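Local coordinates for protein transport protein HOFQ (Aggregatibacter actinomycetemcomitans, PDB 2Y3M) that binds DNA through its extra-membranous domains and, as a competence secretin, probably forms the outer-membrane channel for DNA uptake, at residues Asn70-Phe75 with Ile138-Arg143; Leu105-Ile110 with Leu146-Asp151. All blocks are in the same frame, centred on the assembly; numbering follows the deposited sequence.

Overall arrangement
Both interactions are antiparallel strand pairings within one five-stranded sheet, and their centres lie about 11 Å apart. Each interaction supplies one of two neighbouring strands, 137-141 and 146-151, which T139 O and L148 N probably join by a hydrogen bond (2.8 Å). Interaction 1 adds strand 67-76 from earlier in the chain and lies nearer the chain centre; I72 and F140 also meet the second subunit. Interaction 2 adds outermost strand 106-111, and no other chain of the assembly touches it. Each has a buried apolar face and a more exposed one, but aromatic rings and a charged turn mark interaction 1, whereas aliphatic chains dominate interaction 2.

Interaction 1 of 2, residues Asn70-Phe75 with Ile138-Arg143; sequences NGIYYF and ITFDDR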
loop_
_atom_site.group_PDB
_atom_site.type_symbol
_atom_site.label_atom_id
_atom_site.label_comp_id
_atom_site.label_asym_id
_atom_site.label_seq_id
_atom_site.Cartn_x
_atom_site.Cartn_y
_atom_site.Cartn_z
ATOM N N ASN B 70 -5.993 -11.764 9.446
ATOM C CA ASN B 70 -6.303 -12.972 10.189
ATOM C C ASN B 70 -7.821 -13.076 10.338
ATOM O O ASN B 70 -8.547 -12.198 9.869
ATOM C CB ASN B 70 -5.596 -12.939 11.548
ATOM C CG ASN B 70 -4.073 -12.931 11.417
ATOM O OD1 ASN B 70 -3.393 -12.069 11.981
ATOM N ND2 ASN B 70 -3.535 -13.885 10.658
ATOM N N GLY B 71 -8.306 -14.141 10.966
ATOM C CA GLY B 71 -9.745 -14.314 11.159
ATOM C C GLY B 71 -10.398 -13.160 11.904
ATOM O O GLY B 71 -9.730 -12.413 12.623
ATOM N N ILE B 72 -11.707 -13.011 11.723
ATOM C CA ILE B 72 -12.476 -12.013 12.463
ATOM C C ILE B 72 -12.852 -12.561 13.844
ATOM O O ILE B 72 -13.166 -13.742 13.997
ATOM C CB ILE B 72 -13.732 -11.540 11.697
ATOM C CG1 ILE B 72 -13.368 -11.038 10.297
ATOM C CG2 ILE B 72 -14.455 -10.429 12.458
ATOM C CD1 ILE B 72 -13.698 -12.010 9.183
ATOM N N TYR B 73 -12.791 -11.688 14.844
ATOM C CA TYR B 73 -13.073 -12.049 16.220
ATOM C C TYR B 73 -14.305 -11.264 16.684
ATOM O O TYR B 73 -14.363 -10.047 16.531
ATOM C CB TYR B 73 -11.827 -11.748 17.070
ATOM C CG TYR B 73 -11.826 -12.257 18.499
ATOM C CD1 TYR B 73 -12.152 -13.582 18.805
ATOM C CD2 TYR B 73 -11.446 -11.417 19.550
ATOM C CE1 TYR B 73 -12.130 -14.047 20.130
ATOM C CE2 TYR B 73 -11.419 -11.869 20.875
ATOM C CZ TYR B 73 -11.761 -13.182 21.157
ATOM O OH TYR B 73 -11.737 -13.624 22.462
ATOM N N TYR B 74 -15.301 -11.969 17.217
ATOM C CA TYR B 74 -16.534 -11.338 17.701
ATOM C C TYR B 74 -16.706 -11.589 19.200
ATOM O O TYR B 74 -16.858 -12.730 19.638
ATOM C CB TYR B 74 -17.748 -11.833 16.899
ATOM C CG TYR B 74 -19.088 -11.333 17.402
ATOM C CD1 TYR B 74 -19.523 -10.025 17.139
ATOM C CD2 TYR B 74 -19.925 -12.169 18.139
ATOM C CE1 TYR B 74 -20.761 -9.570 17.611
ATOM C CE2 TYR B 74 -21.158 -11.727 18.616
ATOM C CZ TYR B 74 -21.570 -10.433 18.352
ATOM O OH TYR B 74 -22.798 -10.022 18.830
ATOM N N PHE B 75 -16.669 -10.512 19.982
ATOM C CA PHE B 75 -16.644 -10.611 21.438
ATOM C C PHE B 75 -17.191 -9.339 22.079
ATOM O O PHE B 75 -17.408 -8.338 21.391
ATOM C CB PHE B 75 -15.209 -10.878 21.922
ATOM C CG PHE B 75 -14.284 -9.692 21.790
ATOM C CD1 PHE B 75 -13.846 -9.261 20.539
ATOM C CD2 PHE B 75 -13.848 -9.008 22.924
ATOM C CE1 PHE B 75 -12.992 -8.164 20.420
ATOM C CE2 PHE B 75 -12.993 -7.915 22.815
ATOM C CZ PHE B 75 -12.565 -7.491 21.561
ATOM N N ILE B 138 -17.002 -15.384 19.388
ATOM C CA ILE B 138 -16.917 -16.163 18.167
ATOM C C ILE B 138 -15.710 -15.705 17.371
ATOM O O ILE B 138 -15.415 -14.511 17.299
ATOM C CB ILE B 138 -18.204 -16.070 17.318
ATOM C CG1 ILE B 138 -19.339 -16.860 17.993
ATOM C CG2 ILE B 138 -17.955 -16.598 15.902
ATOM C CD1 ILE B 138 -20.720 -16.696 17.344
ATOM N N THR B 139 -14.987 -16.669 16.816
ATOM C CA THR B 139 -13.927 -16.375 15.873
ATOM C C THR B 139 -14.230 -17.156 14.594
ATOM O O THR B 139 -14.551 -18.348 14.640
ATOM C CB THR B 139 -12.515 -16.661 16.469
ATOM O OG1 THR B 139 -11.508 -16.416 15.485
ATOM C CG2 THR B 139 -12.383 -18.083 16.932
ATOM N N PHE B 140 -14.173 -16.470 13.457
ATOM C CA PHE B 140 -14.582 -17.069 12.187
ATOM C C PHE B 140 -13.737 -16.600 11.014
ATOM O O PHE B 140 -13.018 -15.608 11.115
ATOM C CB PHE B 140 -16.068 -16.808 11.912
ATOM C CG PHE B 140 -16.417 -15.351 11.725
ATOM C CD1 PHE B 140 -16.575 -14.505 12.829
ATOM C CD2 PHE B 140 -16.614 -14.831 10.444
ATOM C CE1 PHE B 140 -16.920 -13.166 12.666
ATOM C CE2 PHE B 140 -16.953 -13.487 10.260
ATOM C CZ PHE B 140 -17.107 -12.648 11.374
ATOM N N ASP B 141 -13.850 -17.313 9.896
ATOM C CA ASP B 141 -13.015 -17.062 8.736
ATOM C C ASP B 141 -13.703 -17.578 7.479
ATOM O O ASP B 141 -14.049 -18.751 7.401
ATOM C CB ASP B 141 -11.673 -17.770 8.931
ATOM C CG ASP B 141 -10.588 -17.226 8.045
ATOM O OD1 ASP B 141 -10.843 -17.001 6.845
ATOM O OD2 ASP B 141 -9.464 -17.032 8.550
ATOM N N ASP B 142 -13.887 -16.707 6.492
ATOM C CA ASP B 142 -14.509 -17.098 5.217
ATOM C C ASP B 142 -13.628 -17.981 4.316
ATOM O O ASP B 142 -14.132 -18.592 3.361
ATOM C CB ASP B 142 -14.966 -15.857 4.439
ATOM C CG ASP B 142 -16.268 -15.276 4.965
ATOM O OD1 ASP B 142 -16.873 -15.861 5.884
ATOM O OD2 ASP B 142 -16.692 -14.223 4.444
ATOM N N ARG B 143 -12.326 -18.039 4.609
ATOM C CA ARG B 143 -11.381 -18.835 3.813
ATOM C C ARG B 143 -11.587 -20.321 4.065
ATOM O O ARG B 143 -11.971 -21.065 3.164
ATOM C CB ARG B 143 -9.932 -18.484 4.146
ATOM C CG ARG B 143 -9.480 -17.091 3.796
ATOM C CD ARG B 143 -8.042 -16.937 4.245
ATOM N NE ARG B 143 -7.573 -15.556 4.195
ATOM C CZ ARG B 143 -7.689 -14.678 5.191
ATOM N NH1 ARG B 143 -8.271 -15.019 6.337
ATOM N NH2 ARG B 143 -7.218 -13.447 5.031
#
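I72 and F140 form a hydrogen-bonded pair of an antiparallel sheet, where strand 67-76 joins strand 137-141, the edge of a βαββα unit consistent with the KH-like fold reported for this protein. I72 N donates to F140 O at 3.0 Å, and F140 N returns a straighter bond to I72 O (165° at the hydrogen). The F140 ring is brought across I72 by a chi1 of 64°, which sets CG between the backbone N and carbonyl carbon. Followed outward, I72 CB lies over one ring face, 3.9 Å from the centroid of the F140 ring, a CH-pi contact displaced toward the rim. I72 CG2 meets F140 CZ at 3.6 Å, while on the other branch CG1 carries CD1 to F140 CE2 at 3.7 Å. F55 and L51 of the second subunit pack on I72 and F140, respectively, so this pair also belongs to a subunit interface. On the other face, T139 CB meets the Y73 ring at its edge, 3.9 Å from Y73 CD1. Beyond the pairing, R143 N gives D141 OD1 the Asx-turn bond (2.9 Å); R143 NH1 makes the salt bridge, 3.2 Å from D141 OD2, and also reaches OD1, from the face opposite to R143 N.

Interaction 2 of 2, residues Leu105-Ile110 with Leu146-Asp151; sequences LNTATI and LLLIQD. Unlike the reference sequence in segment 105-110: N106 (reference Thr).
N106, A108 and I110 pair with D151, I149 and L147 through six backbone hydrogen bonds, two per pair, between strands whose N-to-C directions differ by 168°. I149 N to A108 O, at 2.9 Å, is nearly straight (171° at the hydrogen). On the face of A108, I110, L147 and I149, I149 CG2 touches two residues of the opposite strand: it lies 3.9 Å from A108 CB and 4.2 Å from I110 CD1. The I110 and I149 side chains run side by side in the same direction. Across the more exposed face the chains cross obliquely: T107 CG2 meets L148 CD2 at 4.0 Å, and T109 CG2 meets L146 CD2 at 4.2 Å. Near the start of segment 105-110, L105 and Q150 cross at about a right angle. With CG anti to the backbone N (chi1 -178°) and the chain extended beyond it, Q150 lays CG and CD beside L105 CD1, which is 3.8 Å from Q150 CD. The D151 carboxylate bonds outside the pair, OD1 to S133 OG and OD2 to S155 OG. Helix 153-166 covers the buried face, V156 on A108, I159 on I149 and I163 on I110, while V120 and M121 of helix 117-125 pack on L147 and strand 137-141 flanks strand 146-151.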
loop_
_atom_site.group_PDB
_atom_site.type_symbol
_atom_site.label_atom_id
_atom_site.label_comp_id
_atom_site.label_asym_id
_atom_site.label_seq_id
_atom_site.Cartn_x
_atom_site.Cartn_y
_atom_site.Cartn_z
ATOM N N LEU B 105 -17.297 -22.712 30.449
ATOM C CA LEU B 105 -17.537 -22.367 29.053
ATOM C C LEU B 105 -17.306 -23.588 28.166
ATOM O O LEU B 105 -16.330 -24.322 28.353
ATOM C CB LEU B 105 -16.637 -21.209 28.600
ATOM C CG LEU B 105 -16.756 -19.831 29.264
ATOM C CD1 LEU B 105 -15.826 -18.840 28.577
ATOM C CD2 LEU B 105 -18.188 -19.297 29.272
ATOM N N ASN B 106 -18.217 -23.801 27.218
ATOM C CA ASN B 106 -18.051 -24.831 26.194
ATOM C C ASN B 106 -17.500 -24.252 24.896
ATOM O O ASN B 106 -17.650 -23.063 24.632
ATOM C CB ASN B 106 -19.373 -25.555 25.925
ATOM C CG ASN B 106 -19.702 -26.592 26.984
ATOM O OD1 ASN B 106 -19.005 -26.726 27.994
ATOM N ND2 ASN B 106 -20.775 -27.331 26.757
ATOM N N THR B 107 -16.868 -25.107 24.097
ATOM C CA THR B 107 -16.274 -24.717 22.820
ATOM C C THR B 107 -16.780 -25.617 21.698
ATOM O O THR B 107 -16.971 -26.812 21.899
ATOM C CB THR B 107 -14.730 -24.771 22.889
ATOM O OG1 THR B 107 -14.272 -23.852 23.884
ATOM C CG2 THR B 107 -14.104 -24.389 21.559
ATOM N N ALA B 108 -17.007 -25.035 20.522
ATOM C CA ALA B 108 -17.464 -25.793 19.361
ATOM C C ALA B 108 -16.930 -25.218 18.054
ATOM O O ALA B 108 -16.988 -24.011 17.819
ATOM C CB ALA B 108 -18.984 -25.864 19.325
ATOM N N THR B 109 -16.400 -26.099 17.217
ATOM C CA THR B 109 -15.979 -25.736 15.880
ATOM C C THR B 109 -17.101 -26.112 14.935
ATOM O O THR B 109 -17.563 -27.249 14.927
ATOM C CB THR B 109 -14.707 -26.490 15.481
ATOM O OG1 THR B 109 -13.644 -26.126 16.368
ATOM C CG2 THR B 109 -14.309 -26.171 14.042
ATOM N N ILE B 110 -17.548 -25.152 14.144
ATOM C CA ILE B 110 -18.570 -25.431 13.154
ATOM C C ILE B 110 -17.990 -25.227 11.760
ATOM O O ILE B 110 -17.483 -24.155 11.430
ATOM C CB ILE B 110 -19.854 -24.613 13.418
ATOM C CG1 ILE B 110 -20.382 -24.941 14.824
ATOM C CG2 ILE B 110 -20.921 -24.942 12.386
ATOM C CD1 ILE B 110 -21.229 -23.869 15.452
ATOM N N LEU B 146 -14.787 -21.684 8.652
ATOM C CA LEU B 146 -15.013 -22.244 9.980
ATOM C C LEU B 146 -15.633 -21.191 10.889
ATOM O O LEU B 146 -15.412 -19.996 10.695
ATOM C CB LEU B 146 -13.690 -22.703 10.608
ATOM C CG LEU B 146 -12.834 -23.788 9.954
ATOM C CD1 LEU B 146 -11.431 -23.783 10.545
ATOM C CD2 LEU B 146 -13.454 -25.161 10.095
ATOM N N LEU B 147 -16.401 -21.647 11.876
ATOM C CA LEU B 147 -16.879 -20.805 12.971
ATOM C C LEU B 147 -16.488 -21.484 14.280
ATOM O O LEU B 147 -16.757 -22.670 14.476
ATOM C CB LEU B 147 -18.399 -20.641 12.921
ATOM C CG LEU B 147 -19.084 -19.550 12.094
ATOM C CD1 LEU B 147 -20.462 -20.019 11.655
ATOM C CD2 LEU B 147 -19.221 -18.268 12.873
ATOM N N LEU B 148 -15.847 -20.732 15.166
ATOM C CA LEU B 148 -15.452 -21.238 16.475
ATOM C C LEU B 148 -16.197 -20.430 17.535
ATOM O O LEU B 148 -16.053 -19.207 17.602
ATOM C CB LEU B 148 -13.936 -21.110 16.657
ATOM C CG LEU B 148 -13.204 -21.810 17.813
ATOM C CD1 LEU B 148 -11.688 -21.786 17.590
ATOM C CD2 LEU B 148 -13.537 -21.221 19.187
ATOM N N ILE B 149 -16.991 -21.112 18.355
ATOM C CA ILE B 149 -17.780 -20.445 19.384
ATOM C C ILE B 149 -17.400 -20.858 20.808
ATOM O O ILE B 149 -17.180 -22.036 21.089
ATOM C CB ILE B 149 -19.314 -20.609 19.141
ATOM C CG1 ILE B 149 -20.113 -19.994 20.301
ATOM C CG2 ILE B 149 -19.677 -22.069 18.881
ATOM C CD1 ILE B 149 -21.600 -19.932 20.078
ATOM N N GLN B 150 -17.312 -19.871 21.697
ATOM C CA GLN B 150 -17.076 -20.132 23.112
ATOM C C GLN B 150 -18.065 -19.358 23.974
ATOM O O GLN B 150 -18.082 -18.125 23.958
ATOM C CB GLN B 150 -15.642 -19.779 23.513
ATOM C CG GLN B 150 -15.345 -20.075 24.979
ATOM C CD GLN B 150 -13.932 -19.714 25.402
ATOM O OE1 GLN B 150 -13.462 -18.597 25.182
ATOM N NE2 GLN B 150 -13.256 -20.657 26.036
ATOM N N ASP B 151 -18.882 -20.088 24.727
ATOM C CA ASP B 151 -19.875 -19.476 25.605
ATOM C C ASP B 151 -20.391 -20.485 26.630
ATOM O O ASP B 151 -19.981 -21.648 26.624
ATOM C CB ASP B 151 -21.040 -18.911 24.778
ATOM C CG ASP B 151 -21.710 -17.724 25.444
ATOM O OD1 ASP B 151 -21.381 -17.433 26.615
ATOM O OD2 ASP B 151 -22.556 -17.069 24.799
#